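Local atomic coordinates of BH2621 protein (Bacillus halodurans, PDB entry 2QML), a protein that probably acts as a GNAT-family N-acyltransferase, possibly one that transfers a fatty acyl group to a lysine amine during siderophore biosynthesis. Residues S37-K49 with I108-Q120. Sequence-based numbering, arbitrary orientation. Where two conformers were deposited one is given.
Sequences SWMHEEHVIPYWK and IHLLIGPQEYLGQ
Leu111 points its two methyls into a groove lined by Trp38, Met39, Val44 and Trp48. Leu111 CD2 sits over one face of the Trp48 indole, 3.7 Å from the centroid of its five-membered ring, a CH-pi contact, and the same methyl meets the selenium of Met39 (a selenomethionine) and CG1 of Val44. Leu111 CD1 turns instead to Trp38, lying 4.0 Å from Trp38 CE3. Leucine suits the spot because its fork at CG sends one methyl to each indole. Tryptophan at 48 combines a wide apolar face with an N-H at its edge: NE1 makes a weak hydrogen bond to Leu110 O, while the far corner, CH2, touches CB of His109.

At the end of the strand the chain passes over one face of Trp38, with Gly113 CA 3.6 Å from Trp38 CG and Pro114 CD over the same face. Glycine suits this place because a CB would run into the indole; proline presents ring CH2 groups to it, making a CH-pi contact through CD.

His43 works by both edge and face, as a histidine can: His43 NE2 donates to Ile112 O at 2.7 Å, with the oxygen almost in the ring plane, and Leu118 CD1 lies squarely over the apolar face. Beside it, Glu41 OE1 takes NE2 of Gln115 on its syn lone pair (3.0 Å), the carboxylate and amide planes 77° apart, and a water links Glu41 OE2 to Gln115 N.

Thus the end of helix 32-38, the linking loop and helix 45-48 pack on the last part of strand 106-112 of the GNAT domain and the turn that follows it. That strand pairs with 80-89 and 142-145, and Leu110, pointing away from this contact, packs on helices 123-135 and 152-160.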
loop_
_atom_site.group_PDB
_atom_site.type_symbol
_atom_site.label_atom_id
_atom_site.label_comp_id
_atom_site.label_asym_id
_atom_site.label_seq_id
_atom_site.Cartn_x
_atom_site.Cartn_y
_atom_site.Cartn_z
ATOM N N SER A 37 -7.247 14.130 -8.036
ATOM C CA SER A 37 -8.434 14.336 -7.199
ATOM C C SER A 37 -8.281 13.612 -5.834
ATOM O O SER A 37 -8.552 14.185 -4.757
ATOM C CB SER A 37 -9.683 13.853 -7.925
ATOM O OG SER A 37 -10.801 14.088 -7.123
ATOM N N TRP A 38 -7.815 12.380 -5.858
ATOM C CA TRP A 38 -7.593 11.647 -4.607
ATOM C C TRP A 38 -6.577 12.325 -3.698
ATOM O O TRP A 38 -6.771 12.361 -2.468
ATOM C CB TRP A 38 -7.155 10.191 -4.836
ATOM C CG TRP A 38 -8.137 9.365 -5.613
ATOM C CD1 TRP A 38 -9.402 9.683 -5.898
ATOM C CD2 TRP A 38 -7.955 8.019 -6.071
ATOM N NE1 TRP A 38 -10.028 8.659 -6.596
ATOM C CE2 TRP A 38 -9.166 7.620 -6.698
ATOM C CE3 TRP A 38 -6.909 7.114 -6.013
ATOM C CZ2 TRP A 38 -9.329 6.370 -7.283
ATOM C CZ3 TRP A 38 -7.083 5.881 -6.616
ATOM C CH2 TRP A 38 -8.265 5.529 -7.238
HETATM N N MSE A 39 -5.506 12.880 -4.301
HETATM C CA MSE A 39 -4.478 13.611 -3.586
HETATM C C MSE A 39 -4.957 14.917 -2.946
HETATM O O MSE A 39 -4.238 15.484 -2.138
HETATM C CB MSE A 39 -3.283 13.904 -4.498
HETATM C CG MSE A 39 -2.492 12.657 -4.844
HETATM SE SE MSE A 39 -2.040 11.454 -3.332
HETATM C CE MSE A 39 -0.852 10.191 -4.263
ATOM N N HIS A 40 -6.124 15.387 -3.353
ATOM C CA HIS A 40 -6.743 16.558 -2.774
ATOM C C HIS A 40 -7.803 16.191 -1.714
ATOM O O HIS A 40 -8.458 17.054 -1.160
ATOM C CB HIS A 40 -7.278 17.486 -3.883
ATOM C CG HIS A 40 -6.199 18.289 -4.538
ATOM N ND1 HIS A 40 -5.934 19.598 -4.183
ATOM C CD2 HIS A 40 -5.276 17.962 -5.480
ATOM C CE1 HIS A 40 -4.917 20.047 -4.897
ATOM N NE2 HIS A 40 -4.477 19.071 -5.667
ATOM N N GLU A 41 -7.990 14.914 -1.415
ATOM C CA GLU A 41 -8.946 14.537 -0.372
ATOM C C GLU A 41 -8.383 14.885 0.993
ATOM O O GLU A 41 -7.193 14.623 1.274
ATOM C CB GLU A 41 -9.252 13.040 -0.446
ATOM C CG GLU A 41 -10.053 12.634 -1.687
ATOM C CD GLU A 41 -11.502 13.029 -1.635
ATOM O OE1 GLU A 41 -12.033 13.322 -0.534
ATOM O OE2 GLU A 41 -12.110 13.046 -2.709
ATOM N N GLU A 42 -9.244 15.369 1.886
ATOM C CA GLU A 42 -8.813 15.806 3.219
ATOM C C GLU A 42 -8.214 14.695 4.033
ATOM O O GLU A 42 -7.299 14.952 4.813
ATOM C CB GLU A 42 -9.950 16.491 4.002
ATOM C CG GLU A 42 -10.348 17.884 3.472
ATOM C CD GLU A 42 -9.196 18.895 3.421
ATOM O OE1 GLU A 42 -8.353 18.925 4.352
ATOM O OE2 GLU A 42 -9.137 19.664 2.431
ATOM N N HIS A 43 -8.674 13.449 3.874
ATOM C CA HIS A 43 -8.095 12.333 4.624
ATOM C C HIS A 43 -6.733 11.849 4.093
ATOM O O HIS A 43 -6.071 11.063 4.720
ATOM C CB HIS A 43 -9.085 11.168 4.688
ATOM C CG HIS A 43 -9.405 10.562 3.356
ATOM N ND1 HIS A 43 -10.353 11.092 2.512
ATOM C CD2 HIS A 43 -8.929 9.458 2.745
ATOM C CE1 HIS A 43 -10.417 10.362 1.416
ATOM N NE2 HIS A 43 -9.553 9.373 1.529
ATOM N N VAL A 44 -6.361 12.289 2.893
ATOM C CA VAL A 44 -5.128 11.890 2.252
ATOM C C VAL A 44 -4.001 12.930 2.410
ATOM O O VAL A 44 -2.856 12.548 2.692
ATOM C CB VAL A 44 -5.391 11.638 0.727
ATOM C CG1 VAL A 44 -4.081 11.409 -0.063
ATOM C CG2 VAL A 44 -6.380 10.480 0.503
ATOM N N ILE A 45 -4.360 14.204 2.297
ATOM C CA ILE A 45 -3.416 15.329 2.291
ATOM C C ILE A 45 -2.372 15.273 3.426
ATOM O O ILE A 45 -1.186 15.387 3.177
ATOM C CB ILE A 45 -4.175 16.710 2.261
ATOM C CG1 ILE A 45 -4.858 16.903 0.936
ATOM C CG2 ILE A 45 -3.230 17.897 2.500
ATOM C CD1 ILE A 45 -5.836 18.080 0.913
ATOM N N PRO A 46 -2.816 15.052 4.679
ATOM C CA PRO A 46 -1.797 15.098 5.755
ATOM C C PRO A 46 -0.697 14.073 5.668
ATOM O O PRO A 46 0.390 14.323 6.181
ATOM C CB PRO A 46 -2.619 14.829 7.029
ATOM C CG PRO A 46 -4.000 14.995 6.669
ATOM C CD PRO A 46 -4.148 14.748 5.211
ATOM N N TYR A 47 -0.968 12.947 5.021
ATOM C CA TYR A 47 -0.043 11.844 4.941
ATOM C C TYR A 47 0.735 11.769 3.629
ATOM O O TYR A 47 1.816 11.211 3.589
ATOM C CB TYR A 47 -0.843 10.546 5.174
ATOM C CG TYR A 47 -1.563 10.569 6.528
ATOM C CD1 TYR A 47 -0.838 10.780 7.693
ATOM C CD2 TYR A 47 -2.922 10.456 6.635
ATOM C CE1 TYR A 47 -1.455 10.837 8.943
ATOM C CE2 TYR A 47 -3.560 10.527 7.898
ATOM C CZ TYR A 47 -2.811 10.696 9.037
ATOM O OH TYR A 47 -3.366 10.788 10.288
ATOM N N TRP A 48 0.190 12.320 2.571
ATOM C CA TRP A 48 0.792 12.275 1.234
ATOM C C TRP A 48 1.369 13.598 0.762
ATOM O O TRP A 48 2.360 13.599 0.021
ATOM C CB TRP A 48 -0.221 11.696 0.233
ATOM C CG TRP A 48 -0.352 10.191 0.383
ATOM C CD1 TRP A 48 -1.140 9.499 1.270
ATOM C CD2 TRP A 48 0.342 9.214 -0.375
ATOM N NE1 TRP A 48 -0.931 8.159 1.118
ATOM C CE2 TRP A 48 -0.052 7.959 0.088
ATOM C CE3 TRP A 48 1.253 9.282 -1.416
ATOM C CZ2 TRP A 48 0.431 6.794 -0.463
ATOM C CZ3 TRP A 48 1.709 8.137 -1.955
ATOM C CH2 TRP A 48 1.306 6.919 -1.469
ATOM N N LYS A 49 0.747 14.711 1.170
ATOM C CA LYS A 49 1.244 16.044 0.881
ATOM C C LYS A 49 1.409 16.284 -0.619
ATOM O O LYS A 49 2.403 16.867 -1.065
ATOM C CB LYS A 49 2.548 16.275 1.682
ATOM C CG LYS A 49 2.382 15.986 3.211
ATOM C CD LYS A 49 3.681 16.173 4.028
ATOM C CE LYS A 49 3.440 15.999 5.542
ATOM N NZ LYS A 49 3.274 14.578 5.960
ATOM N N ILE A 108 5.332 -1.111 1.227
ATOM C CA ILE A 108 4.049 -0.733 0.681
ATOM C C ILE A 108 3.599 0.638 1.158
ATOM O O ILE A 108 3.784 1.002 2.345
ATOM C CB ILE A 108 2.965 -1.792 0.992
ATOM C CG1 ILE A 108 1.690 -1.544 0.129
ATOM C CG2 ILE A 108 2.692 -1.931 2.522
ATOM C CD1 ILE A 108 1.909 -1.770 -1.395
ATOM N N HIS A 109 3.130 1.440 0.216
ATOM C CA HIS A 109 2.449 2.690 0.510
ATOM C C HIS A 109 1.038 2.543 -0.045
ATOM O O HIS A 109 0.855 1.887 -1.086
ATOM C CB HIS A 109 3.088 3.922 -0.096
ATOM C CG HIS A 109 4.515 4.144 0.292
ATOM N ND1 HIS A 109 4.885 4.464 1.591
ATOM C CD2 HIS A 109 5.620 4.271 -0.459
ATOM C CE1 HIS A 109 6.191 4.689 1.617
ATOM N NE2 HIS A 109 6.671 4.507 0.405
ATOM N N LEU A 110 0.041 3.141 0.603
ATOM C CA LEU A 110 -1.345 3.012 0.132
ATOM C C LEU A 110 -2.242 4.139 0.574
ATOM O O LEU A 110 -1.935 4.871 1.517
ATOM C CB LEU A 110 -1.930 1.686 0.652
ATOM C CG LEU A 110 -2.146 1.515 2.166
ATOM C CD1 LEU A 110 -3.553 2.045 2.593
ATOM C CD2 LEU A 110 -1.973 0.096 2.690
ATOM N N LEU A 111 -3.355 4.291 -0.132
ATOM C CA LEU A 111 -4.426 5.212 0.226
ATOM C C LEU A 111 -5.723 4.741 -0.413
ATOM O O LEU A 111 -5.680 4.126 -1.508
ATOM C CB LEU A 111 -4.100 6.643 -0.225
ATOM C CG LEU A 111 -4.078 6.996 -1.717
ATOM C CD1 LEU A 111 -5.466 7.367 -2.333
ATOM C CD2 LEU A 111 -3.110 8.147 -1.962
ATOM N N ILE A 112 -6.832 5.037 0.254
ATOM C CA ILE A 112 -8.176 4.938 -0.275
ATOM C C ILE A 112 -8.533 6.365 -0.666
ATOM O O ILE A 112 -8.452 7.287 0.138
ATOM C CB ILE A 112 -9.189 4.290 0.682
ATOM C CG1 ILE A 112 -8.912 2.779 0.799
ATOM C CG2 ILE A 112 -10.597 4.493 0.165
ATOM C CD1 ILE A 112 -9.857 2.006 1.785
ATOM N N GLY A 113 -8.916 6.559 -1.922
ATOM C CA GLY A 113 -9.215 7.892 -2.474
ATOM C C GLY A 113 -10.619 8.408 -2.190
ATOM O O GLY A 113 -10.799 9.306 -1.377
ATOM N N PRO A 114 -11.622 7.834 -2.864
ATOM C CA PRO A 114 -13.002 8.320 -2.678
ATOM C C PRO A 114 -13.540 8.059 -1.287
ATOM O O PRO A 114 -13.409 6.956 -0.721
ATOM C CB PRO A 114 -13.796 7.530 -3.733
ATOM C CG PRO A 114 -12.815 6.968 -4.611
ATOM C CD PRO A 114 -11.547 6.758 -3.858
ATOM N N GLN A 115 -14.127 9.108 -0.713
ATOM C CA GLN A 115 -14.746 9.024 0.605
ATOM C C GLN A 115 -15.771 7.924 0.707
ATOM O O GLN A 115 -15.908 7.304 1.774
ATOM C CB GLN A 115 -15.421 10.334 0.952
ATOM C CG GLN A 115 -14.429 11.418 1.178
ATOM C CD GLN A 115 -15.111 12.714 1.503
ATOM O OE1 GLN A 115 -16.050 12.759 2.300
ATOM N NE2 GLN A 115 -14.669 13.775 0.861
ATOM N N GLU A 116 -16.474 7.649 -0.411
ATOM C CA GLU A 116 -17.516 6.622 -0.434
ATOM C C GLU A 116 -16.977 5.205 -0.233
ATOM O O GLU A 116 -17.755 4.259 -0.143
ATOM C CB GLU A 116 -18.413 6.693 -1.705
ATOM C CG GLU A 116 -17.826 6.298 -3.110
ATOM C CD GLU A 116 -17.217 7.474 -3.915
ATOM O OE1 GLU A 116 -16.878 8.532 -3.334
ATOM O OE2 GLU A 116 -17.059 7.335 -5.133
ATOM N N TYR A 117 -15.652 5.047 -0.206
ATOM C CA TYR A 117 -15.051 3.736 0.102
ATOM C C TYR A 117 -14.356 3.669 1.451
ATOM O O TYR A 117 -13.717 2.663 1.773
ATOM C CB TYR A 117 -14.115 3.313 -1.058
ATOM C CG TYR A 117 -14.919 2.861 -2.245
ATOM C CD1 TYR A 117 -15.401 1.552 -2.324
ATOM C CD2 TYR A 117 -15.274 3.751 -3.261
ATOM C CE1 TYR A 117 -16.165 1.140 -3.403
ATOM C CE2 TYR A 117 -16.045 3.357 -4.330
ATOM C CZ TYR A 117 -16.509 2.055 -4.395
ATOM O OH TYR A 117 -17.283 1.662 -5.465
ATOM N N LEU A 118 -14.511 4.717 2.251
ATOM C CA LEU A 118 -13.978 4.721 3.608
ATOM C C LEU A 118 -15.022 4.202 4.597
ATOM O O LEU A 118 -16.233 4.257 4.357
ATOM C CB LEU A 118 -13.586 6.131 4.032
ATOM C CG LEU A 118 -12.520 6.875 3.228
ATOM C CD1 LEU A 118 -12.466 8.358 3.702
ATOM C CD2 LEU A 118 -11.178 6.144 3.333
ATOM N N GLY A 119 -14.531 3.747 5.738
ATOM C CA GLY A 119 -15.381 3.357 6.846
ATOM C C GLY A 119 -16.162 2.098 6.691
ATOM O O GLY A 119 -17.090 1.863 7.444
ATOM N N GLN A 120 -15.796 1.262 5.740
ATOM C CA GLN A 120 -16.519 0.038 5.472
ATOM C C GLN A 120 -15.704 -1.244 5.610
ATOM O O GLN A 120 -16.188 -2.300 5.269
ATOM C CB GLN A 120 -17.072 0.153 4.074
ATOM C CG GLN A 120 -18.135 1.251 4.014
ATOM C CD GLN A 120 -18.356 1.702 2.630
ATOM O OE1 GLN A 120 -19.005 1.016 1.846
ATOM N NE2 GLN A 120 -17.839 2.887 2.306
HETATM O O HOH W 1 -14.484 11.698 -2.314
#